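Local coordinates for protein tartronate semialdehyde reductase (Salmonella typhimurium, PDB 1VPD) that probably catalyses the NAD(P)H-dependent reduction of tartronate semialdehyde to D-glycerate, the final step of the route from galactarate to D-glycerate, at residues Tyr288-Lys291 with Glu296-Arg299. Residues are numbered along the deposited sequence; the frame is centred on the assembly and turned at random.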
ATOM      1  N   TYR A 288      19.728  -2.244   9.434  1.00 11.91           N
ATOM      2  CA  TYR A 288      20.763  -1.386   8.879  1.00 11.75           C
ATOM      3  C   TYR A 288      21.534  -0.692   9.998  1.00 11.15           C
ATOM      4  O   TYR A 288      22.767  -0.708  10.040  1.00 11.55           O
ATOM      5  CB  TYR A 288      20.134  -0.361   7.918  1.00 11.47           C
ATOM      6  CG  TYR A 288      21.108   0.655   7.376  1.00 11.30           C
ATOM      7  CD1 TYR A 288      21.848   0.393   6.232  1.00 11.75           C
ATOM      8  CD2 TYR A 288      21.290   1.885   7.996  1.00 12.20           C
ATOM      9  CE1 TYR A 288      22.761   1.328   5.724  1.00 11.66           C
ATOM     10  CE2 TYR A 288      22.204   2.810   7.509  1.00 11.00           C
ATOM     11  CZ  TYR A 288      22.938   2.526   6.372  1.00 11.42           C
ATOM     12  OH  TYR A 288      23.820   3.441   5.869  1.00 11.70           O
ATOM     13  N   TYR A 289      20.797  -0.069  10.900  1.00 10.68           N
ATOM     14  CA  TYR A 289      21.403   0.603  12.035  1.00 11.12           C
ATOM     15  C   TYR A 289      22.121  -0.374  12.972  1.00 11.53           C
ATOM     16  O   TYR A 289      23.198  -0.068  13.482  1.00 12.18           O
ATOM     17  CB  TYR A 289      20.344   1.347  12.810  1.00 11.32           C
ATOM     18  CG  TYR A 289      19.914   2.641  12.154  1.00 10.41           C
ATOM     19  CD1 TYR A 289      20.575   3.826  12.431  1.00 10.86           C
ATOM     20  CD2 TYR A 289      18.866   2.671  11.246  1.00 12.27           C
ATOM     21  CE1 TYR A 289      20.202   5.012  11.827  1.00 10.80           C
ATOM     22  CE2 TYR A 289      18.469   3.863  10.640  1.00 11.73           C
ATOM     23  CZ  TYR A 289      19.136   5.029  10.948  1.00 11.33           C
ATOM     24  OH  TYR A 289      18.738   6.214  10.374  1.00 11.87           O
ATOM     25  N   GLU A 290      21.519  -1.543  13.213  1.00 11.38           N
ATOM     26  CA  GLU A 290      22.148  -2.548  14.072  1.00 11.96           C
ATOM     27  C   GLU A 290      23.507  -2.967  13.536  1.00 12.43           C
ATOM     28  O   GLU A 290      24.466  -3.156  14.285  1.00 13.12           O
ATOM     29  CB  GLU A 290      21.244  -3.778  14.186  1.00 11.80           C
ATOM     30  CG  GLU A 290      19.983  -3.526  14.979  1.00 13.15           C
ATOM     31  CD  GLU A 290      19.040  -4.717  15.020  1.00 15.21           C
ATOM     32  OE1 GLU A 290      19.033  -5.544  14.068  1.00 16.19           O
ATOM     33  OE2 GLU A 290      18.286  -4.791  16.007  1.00 15.03           O
ATOM     34  N   LYS A 291      23.591  -3.122  12.220  1.00 13.07           N
ATOM     35  CA  LYS A 291      24.811  -3.583  11.595  1.00 14.21           C
ATOM     36  C   LYS A 291      25.892  -2.510  11.633  1.00 13.99           C
ATOM     37  O   LYS A 291      27.065  -2.802  11.869  1.00 14.87           O
ATOM     38  CB  LYS A 291      24.513  -4.075  10.185  1.00 15.29           C
ATOM     39  CG  LYS A 291      23.816  -5.445  10.242  1.00 19.14           C
ATOM     40  CD  LYS A 291      23.318  -5.962   8.885  1.00 22.95           C
ATOM     41  CE  LYS A 291      22.632  -7.324   9.071  1.00 25.15           C
ATOM     42  NZ  LYS A 291      22.116  -7.915   7.804  1.00 25.05           N
ATOM     43  N   GLU A 296      22.236  -4.979  18.677  1.00 16.06           N
ATOM     44  CA  GLU A 296      20.890  -5.335  18.291  1.00 16.58           C
ATOM     45  C   GLU A 296      19.874  -4.759  19.267  1.00 16.03           C
ATOM     46  O   GLU A 296      20.113  -4.681  20.478  1.00 15.53           O
ATOM     47  CB  GLU A 296      20.769  -6.869  18.182  1.00 17.79           C
ATOM     48  CG  GLU A 296      21.588  -7.390  17.020  1.00 19.95           C
ATOM     49  CD  GLU A 296      21.406  -8.878  16.749  1.00 23.74           C
ATOM     50  OE1 GLU A 296      20.926  -9.588  17.640  1.00 25.17           O
ATOM     51  OE2 GLU A 296      21.746  -9.308  15.627  1.00 25.26           O
ATOM     52  N   VAL A 297      18.737  -4.349  18.718  1.00 16.13           N
ATOM     53  CA  VAL A 297      17.632  -3.792  19.466  1.00 16.61           C
ATOM     54  C   VAL A 297      16.689  -4.949  19.809  1.00 17.48           C
ATOM     55  O   VAL A 297      15.970  -5.431  18.952  1.00 16.39           O
ATOM     56  CB  VAL A 297      16.915  -2.709  18.643  1.00 16.84           C
ATOM     57  CG1 VAL A 297      15.672  -2.209  19.336  1.00 17.87           C
ATOM     58  CG2 VAL A 297      17.890  -1.545  18.385  1.00 17.10           C
ATOM     59  N   THR A 298      16.731  -5.398  21.056  1.00 18.98           N
ATOM     60  CA  THR A 298      16.037  -6.629  21.461  1.00 20.82           C
ATOM     61  C   THR A 298      15.308  -6.415  22.769  1.00 22.90           C
ATOM     62  O   THR A 298      15.505  -5.401  23.443  1.00 23.47           O
ATOM     63  CB  THR A 298      17.036  -7.804  21.654  1.00 20.94           C
ATOM     64  OG1 THR A 298      17.899  -7.528  22.760  1.00 22.76           O
ATOM     65  CG2 THR A 298      17.978  -7.972  20.505  1.00 21.65           C
ATOM     66  N   ARG A 299      14.472  -7.367  23.162  1.00 24.81           N
ATOM     67  CA  ARG A 299      13.839  -7.243  24.470  1.00 27.46           C
ATOM     68  C   ARG A 299      14.900  -7.260  25.566  1.00 29.21           C
ATOM     69  O   ARG A 299      14.637  -6.764  26.677  1.00 30.95           O
ATOM     70  CB  ARG A 299      12.803  -8.334  24.725  1.00 29.04           C
ATOM     71  CG  ARG A 299      11.635  -8.320  23.731  1.00 29.05           C
ATOM     72  CD  ARG A 299      10.663  -7.157  23.877  1.00 28.25           C
ATOM     73  NE  ARG A 299       9.497  -7.355  23.011  1.00 26.59           N
ATOM     74  CZ  ARG A 299       8.403  -6.623  23.028  1.00 25.74           C
ATOM     75  NH1 ARG A 299       8.238  -5.635  23.892  1.00 28.22           N
ATOM     76  NH2 ARG A 299       7.417  -6.905  22.193  1.00 25.59           N
ATOM     77  OXT ARG A 299      16.031  -7.751  25.370  1.00 30.39           O
TER
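Glu290 reaches from the last helix of the chain, 285-293, to the C-terminal tail that follows it, and its carboxylate takes the backbone N-H of Val297. Its CB leaves the helix toward the tail. With CG beside the backbone N and opposite the carbonyl carbon (chi1 -70°), the chain then runs extended, which carries the acid out to Glu296 and Val297. CG already lies 3.9 Å from Glu296 CA, a van der Waals approach. CD comes next, 3.7 Å from Val297 N. At the tip OE2 accepts from Val297 N at 2.8 Å; the N-H...O angle of 171° makes this a nearly straight bond. The N-H arrives on the anti side of OE2, 29° out of the carboxylate plane.

The tail belongs to the all-helical C-terminal domain of the HIBADH-related family, which follows the Rossmann-type nucleotide-binding domain. After helix 285-293 the chain turns back, so that a side chain of the helix bonds to the backbone just beyond it, while Val297 packs its side chain on helices 170-198 and 218-228.

OE2 has a second partner, Arg230, whose NH1 forms a salt bridge with it and a weak hydrogen bond to Val297 O. One guanidinium thus joins the acid and the tail backbone, and the buried charge of Glu290 is probably offset by it. Aliphatic carbons also line the same oxygen: Val297 CB lies 3.6 Å from OE2 and Glu296 CB 3.9 Å from it. The acid of Glu296, an exposed residue, stays apart from that of Glu290, its OE2 4.9 Å from Glu290 OE1, a separation at which like charges, if both acids are ionised, may repel mildly.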